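Side-chain contacts in hydrolase, NUDIX family (Clostridium perfringens ATCC 13124, PDB 3F6A), which probably hydrolyses a nucleoside diphosphate linked to another moiety, its particular substrate not being established: residues Lys28-Leu33 / Ile121-Ser126; Pro84-Leu89 / Leu141-Glu146. All coordinates share one frame; numbering follows the deposited sequence.

Both contacts draw on the mixed sheet of the NUDIX domain, and their centres lie 14 Å apart. In contact 1, a residue of strand 30-36 meets strand 122-125, which pairs with strand 18-23. In contact 2, strand 86-90 meets helix 138-150, the next regular element after strand 122-125, so the two contacts interlock along the chain. They do not touch; their nearest atoms are about 6 Å apart. The segment before the helix links them, since Ile136 is packed on by both Met30 of contact 1 and Leu141 of contact 2. Contact 1 stays within one chain, whereas contact 2 borders the second subunit.

Contact 1: Lys28-Leu33 / Ile121-Ser126; sequences KKMLPL and ILKWYS
Met30, a selenomethionine, lays the end of its side chain against the hydroxyl of Tyr125, with CE 3.3 Å and CG 3.5 Å from Tyr125 OH. SE, between those two carbons in the chain, stands a little farther off. The methyl reaches the ring at its edge, near the ring plane, and CE is 4.2 Å from Tyr125 CE2. Bends at chi2 (-50°) and chi3 (-76°) fold the Met30 chain into a hook, bringing CE round to the same phenol oxygen that CG touches. From strand 122-125, Lys123 adds its aliphatic base: its CB lies 4.2 Å from Met30 CE, and the two side chains cross at about a right angle. The contact across these segments is therefore one of van der Waals packing, with the methyl met by the phenol end and, from a neighbouring side, by the lysine methylenes. Met30 also packs on Asn135 and Ile136, while its backbone is hydrogen-bonded to Asn135. Lys123 and Leu21 are joined by backbone hydrogen bonds, tying strand 122-125 to strand 18-23, which in turn pairs with strand 30-36. Packing between two strands that share an intervening neighbour belongs here to the mixed beta-sheet of the NUDIX fold.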
loop_
_atom_site.group_PDB
_atom_site.type_symbol
_atom_site.label_atom_id
_atom_site.label_comp_id
_atom_site.label_asym_id
_atom_site.label_seq_id
_atom_site.Cartn_x
_atom_site.Cartn_y
_atom_site.Cartn_z
ATOM N N LYS A 28 -10.529 9.057 -23.817
ATOM C CA LYS A 28 -11.545 8.051 -24.103
ATOM C C LYS A 28 -11.118 6.649 -23.662
ATOM O O LYS A 28 -10.596 5.873 -24.461
ATOM C CB LYS A 28 -11.851 8.049 -25.607
ATOM C CG LYS A 28 -13.315 7.816 -25.969
ATOM C CD LYS A 28 -13.519 7.857 -27.484
ATOM C CE LYS A 28 -14.998 7.917 -27.854
ATOM N NZ LYS A 28 -15.774 6.760 -27.330
ATOM N N LYS A 29 -11.344 6.331 -22.390
ATOM C CA LYS A 29 -10.994 5.022 -21.845
ATOM C C LYS A 29 -11.743 4.783 -20.536
ATOM O O LYS A 29 -11.905 5.701 -19.730
ATOM C CB LYS A 29 -9.489 4.941 -21.581
ATOM C CG LYS A 29 -9.026 5.856 -20.459
ATOM C CD LYS A 29 -7.615 5.541 -19.986
ATOM C CE LYS A 29 -6.567 5.979 -20.989
ATOM N NZ LYS A 29 -5.211 5.941 -20.375
HETATM N N MSE A 30 -12.197 3.551 -20.322
HETATM C CA MSE A 30 -12.911 3.209 -19.096
HETATM C C MSE A 30 -11.924 2.983 -17.948
HETATM O O MSE A 30 -10.930 2.267 -18.105
HETATM C CB MSE A 30 -13.751 1.952 -19.308
HETATM C CG MSE A 30 -14.845 2.125 -20.361
HETATM SE SE MSE A 30 -15.946 3.709 -20.081
HETATM C CE MSE A 30 -17.013 3.057 -18.627
ATOM N N LEU A 31 -12.193 3.603 -16.798
ATOM C CA LEU A 31 -11.323 3.466 -15.632
ATOM C C LEU A 31 -12.128 3.379 -14.341
ATOM O O LEU A 31 -13.305 3.760 -14.295
ATOM C CB LEU A 31 -10.376 4.664 -15.530
ATOM C CG LEU A 31 -9.361 4.914 -16.647
ATOM C CD1 LEU A 31 -8.664 6.241 -16.389
ATOM C CD2 LEU A 31 -8.351 3.766 -16.712
ATOM N N PRO A 32 -11.510 2.853 -13.275
ATOM C CA PRO A 32 -12.238 2.763 -12.011
ATOM C C PRO A 32 -12.290 4.170 -11.451
ATOM O O PRO A 32 -11.598 5.058 -11.951
ATOM C CB PRO A 32 -11.355 1.848 -11.174
ATOM C CG PRO A 32 -9.974 2.179 -11.669
ATOM C CD PRO A 32 -10.184 2.225 -13.168
ATOM N N LEU A 33 -13.117 4.386 -10.437
ATOM C CA LEU A 33 -13.199 5.699 -9.823
ATOM C C LEU A 33 -11.875 5.934 -9.098
ATOM O O LEU A 33 -11.149 4.984 -8.798
ATOM C CB LEU A 33 -14.354 5.748 -8.815
ATOM C CG LEU A 33 -15.724 5.285 -9.320
ATOM C CD1 LEU A 33 -16.814 5.692 -8.316
ATOM C CD2 LEU A 33 -15.995 5.908 -10.679
ATOM N N ILE A 121 -20.407 9.249 -17.695
ATOM C CA ILE A 121 -20.602 7.960 -18.341
ATOM C C ILE A 121 -20.064 6.873 -17.415
ATOM O O ILE A 121 -18.856 6.665 -17.330
ATOM C CB ILE A 121 -19.850 7.879 -19.677
ATOM C CG1 ILE A 121 -20.269 9.039 -20.580
ATOM C CG2 ILE A 121 -20.150 6.551 -20.358
ATOM C CD1 ILE A 121 -19.496 9.119 -21.884
ATOM N N LEU A 122 -20.970 6.200 -16.718
ATOM C CA LEU A 122 -20.616 5.134 -15.792
ATOM C C LEU A 122 -21.312 3.853 -16.231
ATOM O O LEU A 122 -22.508 3.859 -16.514
ATOM C CB LEU A 122 -21.051 5.494 -14.366
ATOM C CG LEU A 122 -20.277 6.581 -13.604
ATOM C CD1 LEU A 122 -20.419 7.919 -14.293
ATOM C CD2 LEU A 122 -20.804 6.663 -12.186
ATOM N N LYS A 123 -20.564 2.757 -16.285
ATOM C CA LYS A 123 -21.137 1.490 -16.704
ATOM C C LYS A 123 -20.760 0.341 -15.785
ATOM O O LYS A 123 -19.667 0.315 -15.226
ATOM C CB LYS A 123 -20.694 1.171 -18.134
ATOM C CG LYS A 123 -21.088 2.244 -19.152
ATOM C CD LYS A 123 -20.850 1.772 -20.579
ATOM C CE LYS A 123 -21.689 0.546 -20.902
ATOM N NZ LYS A 123 -21.446 0.037 -22.287
ATOM N N TRP A 124 -21.677 -0.607 -15.624
ATOM C CA TRP A 124 -21.419 -1.773 -14.789
ATOM C C TRP A 124 -21.080 -2.938 -15.708
ATOM O O TRP A 124 -21.721 -3.129 -16.743
ATOM C CB TRP A 124 -22.637 -2.115 -13.933
ATOM C CG TRP A 124 -22.946 -1.081 -12.884
ATOM C CD1 TRP A 124 -23.776 -0.002 -13.006
ATOM C CD2 TRP A 124 -22.431 -1.044 -11.551
ATOM N NE1 TRP A 124 -23.812 0.704 -11.825
ATOM C CE2 TRP A 124 -22.994 0.086 -10.916
ATOM C CE3 TRP A 124 -21.547 -1.858 -10.827
ATOM C CZ2 TRP A 124 -22.704 0.422 -9.589
ATOM C CZ3 TRP A 124 -21.260 -1.525 -9.510
ATOM C CH2 TRP A 124 -21.838 -0.394 -8.904
ATOM N N TYR A 125 -20.071 -3.715 -15.329
ATOM C CA TYR A 125 -19.636 -4.840 -16.147
ATOM C C TYR A 125 -19.682 -6.184 -15.441
ATOM O O TYR A 125 -19.278 -6.313 -14.282
ATOM C CB TYR A 125 -18.207 -4.605 -16.636
ATOM C CG TYR A 125 -18.035 -3.384 -17.501
ATOM C CD1 TYR A 125 -17.930 -3.497 -18.886
ATOM C CD2 TYR A 125 -17.962 -2.110 -16.932
ATOM C CE1 TYR A 125 -17.757 -2.376 -19.683
ATOM C CE2 TYR A 125 -17.793 -0.989 -17.716
ATOM C CZ TYR A 125 -17.688 -1.125 -19.090
ATOM O OH TYR A 125 -17.513 -0.007 -19.869
ATOM N N SER A 126 -20.169 -7.185 -16.161
ATOM C CA SER A 126 -20.247 -8.544 -15.647
ATOM C C SER A 126 -18.895 -9.176 -15.948
ATOM O O SER A 126 -18.123 -8.648 -16.749
ATOM C CB SER A 126 -21.331 -9.324 -16.385
ATOM O OG SER A 126 -21.007 -9.413 -17.763
#

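Contact 2: Pro84-Leu89 / Leu141-Glu146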
loop_
_atom_site.group_PDB
_atom_site.type_symbol
_atom_site.label_atom_id
_atom_site.label_comp_id
_atom_site.label_asym_id
_atom_site.label_seq_id
_atom_site.Cartn_x
_atom_site.Cartn_y
_atom_site.Cartn_z
ATOM N N PRO A 84 -3.917 -1.199 0.698
ATOM C CA PRO A 84 -4.380 -1.329 -0.688
ATOM C C PRO A 84 -4.225 -2.773 -1.148
ATOM O O PRO A 84 -3.444 -3.522 -0.567
ATOM C CB PRO A 84 -3.455 -0.383 -1.457
ATOM C CG PRO A 84 -2.191 -0.395 -0.640
ATOM C CD PRO A 84 -2.724 -0.337 0.780
ATOM N N ILE A 85 -4.974 -3.157 -2.177
ATOM C CA ILE A 85 -4.904 -4.512 -2.723
ATOM C C ILE A 85 -3.667 -4.589 -3.614
ATOM O O ILE A 85 -2.948 -5.587 -3.630
ATOM C CB ILE A 85 -6.136 -4.846 -3.608
ATOM C CG1 ILE A 85 -7.434 -4.630 -2.830
ATOM C CG2 ILE A 85 -6.045 -6.299 -4.078
ATOM C CD1 ILE A 85 -7.610 -5.546 -1.638
ATOM N N HIS A 86 -3.437 -3.518 -4.361
ATOM C CA HIS A 86 -2.293 -3.433 -5.259
ATOM C C HIS A 86 -1.760 -2.011 -5.275
ATOM O O HIS A 86 -2.468 -1.065 -4.915
ATOM C CB HIS A 86 -2.693 -3.803 -6.687
ATOM C CG HIS A 86 -3.120 -5.226 -6.858
ATOM N ND1 HIS A 86 -2.299 -6.293 -6.556
ATOM C CD2 HIS A 86 -4.266 -5.759 -7.342
ATOM C CE1 HIS A 86 -2.922 -7.420 -6.846
ATOM N NE2 HIS A 86 -4.117 -7.125 -7.327
ATOM N N THR A 87 -0.510 -1.877 -5.704
ATOM C CA THR A 87 0.141 -0.583 -5.816
ATOM C C THR A 87 0.717 -0.507 -7.227
ATOM O O THR A 87 1.551 -1.332 -7.625
ATOM C CB THR A 87 1.266 -0.429 -4.773
ATOM O OG1 THR A 87 0.701 -0.468 -3.454
ATOM C CG2 THR A 87 1.989 0.888 -4.961
ATOM N N ILE A 88 0.271 0.492 -7.981
ATOM C CA ILE A 88 0.712 0.661 -9.361
ATOM C C ILE A 88 1.308 2.035 -9.673
ATOM O O ILE A 88 0.870 3.059 -9.138
ATOM C CB ILE A 88 -0.472 0.401 -10.316
ATOM C CG1 ILE A 88 -0.958 -1.039 -10.138
ATOM C CG2 ILE A 88 -0.063 0.675 -11.763
ATOM C CD1 ILE A 88 -2.205 -1.368 -10.938
ATOM N N LEU A 89 2.315 2.050 -10.543
ATOM C CA LEU A 89 2.950 3.301 -10.944
ATOM C C LEU A 89 2.340 3.757 -12.271
ATOM O O LEU A 89 2.444 3.058 -13.291
ATOM C CB LEU A 89 4.461 3.120 -11.098
ATOM C CG LEU A 89 5.250 4.371 -11.511
ATOM C CD1 LEU A 89 5.117 5.454 -10.449
ATOM C CD2 LEU A 89 6.720 4.000 -11.717
ATOM N N LEU A 141 -8.904 -4.500 -16.894
ATOM C CA LEU A 141 -9.764 -5.663 -17.096
ATOM C C LEU A 141 -9.430 -6.723 -16.066
ATOM O O LEU A 141 -10.315 -7.402 -15.551
ATOM C CB LEU A 141 -9.571 -6.257 -18.495
ATOM C CG LEU A 141 -10.147 -5.484 -19.680
ATOM C CD1 LEU A 141 -9.802 -6.196 -20.981
ATOM C CD2 LEU A 141 -11.659 -5.362 -19.523
ATOM N N VAL A 142 -8.145 -6.861 -15.763
ATOM C CA VAL A 142 -7.702 -7.851 -14.789
ATOM C C VAL A 142 -8.151 -7.516 -13.369
ATOM O O VAL A 142 -8.698 -8.368 -12.668
ATOM C CB VAL A 142 -6.168 -7.986 -14.800
ATOM C CG1 VAL A 142 -5.706 -8.837 -13.645
ATOM C CG2 VAL A 142 -5.717 -8.602 -16.115
HETATM N N MSE A 143 -7.926 -6.277 -12.942
HETATM C CA MSE A 143 -8.317 -5.890 -11.592
HETATM C C MSE A 143 -9.825 -5.892 -11.380
HETATM O O MSE A 143 -10.305 -6.234 -10.299
HETATM C CB MSE A 143 -7.721 -4.527 -11.240
HETATM C CG MSE A 143 -6.190 -4.570 -11.153
HETATM SE SE MSE A 143 -5.368 -2.975 -10.455
HETATM C CE MSE A 143 -5.556 -1.859 -11.996
ATOM N N ALA A 144 -10.576 -5.538 -12.412
ATOM C CA ALA A 144 -12.031 -5.527 -12.311
ATOM C C ALA A 144 -12.507 -6.964 -12.121
ATOM O O ALA A 144 -13.458 -7.231 -11.386
ATOM C CB ALA A 144 -12.641 -4.921 -13.576
ATOM N N THR A 145 -11.819 -7.892 -12.779
ATOM C CA THR A 145 -12.152 -9.306 -12.680
ATOM C C THR A 145 -11.780 -9.836 -11.300
ATOM O O THR A 145 -12.526 -10.618 -10.709
ATOM C CB THR A 145 -11.423 -10.113 -13.765
ATOM O OG1 THR A 145 -11.813 -9.620 -15.052
ATOM C CG2 THR A 145 -11.773 -11.590 -13.669
ATOM N N GLU A 146 -10.631 -9.409 -10.782
ATOM C CA GLU A 146 -10.218 -9.840 -9.454
ATOM C C GLU A 146 -11.231 -9.313 -8.444
ATOM O O GLU A 146 -11.631 -10.022 -7.524
ATOM C CB GLU A 146 -8.836 -9.294 -9.091
ATOM C CG GLU A 146 -7.710 -9.729 -10.005
ATOM C CD GLU A 146 -6.359 -9.282 -9.488
ATOM O OE1 GLU A 146 -6.319 -8.320 -8.683
ATOM O OE2 GLU A 146 -5.339 -9.881 -9.889
#
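Met143 and Glu146 reach from the helix to Ile88 and His86 of strand 86-89. At the start of the segment, Leu141 O accepts both Thr145 N and Thr145 OG1, one turn on, the hydroxyl bond being 2.7 Å from OG1 to O. Val142, next along, packs on Ser72 of the second subunit. Met143, a selenomethionine, meets Ile88 tip to tip, its CE 3.5 Å and its SE 3.6 Å from Ile88 CD1. The chain runs extended through chi2 to bring SE to that methyl, and the bend at chi3 swings CE onto it as well. SE also lies obliquely to the His86 ring, 4.3 Å from His86 CD2. This helix packs against the sheet of the NUDIX fold; the axis of its segment 141-146 passes 12.4 Å from that of strand 86-89, nearly antiparallel (168°). Ala144 turns to Phe12 of strand 7-15, a residue that Met143 also touches. At Glu146 the packing gives way to a polar bond: His86 NE2 donates to Glu146 OE1 over 2.8 Å, with an N-H...O angle of 153°. Glu146 OE1 accepts the N-H with its syn lone pair and lies close to the imidazole plane, although the carboxylate is turned 41° from the ring. Tyr104 OH is a second partner of the same oxygen, so both His86 and Tyr104 hold this end of the side chain. The other oxygen, Glu146 OE2, lies close to Asp66 OD2 of the second subunit, bringing two like charges together.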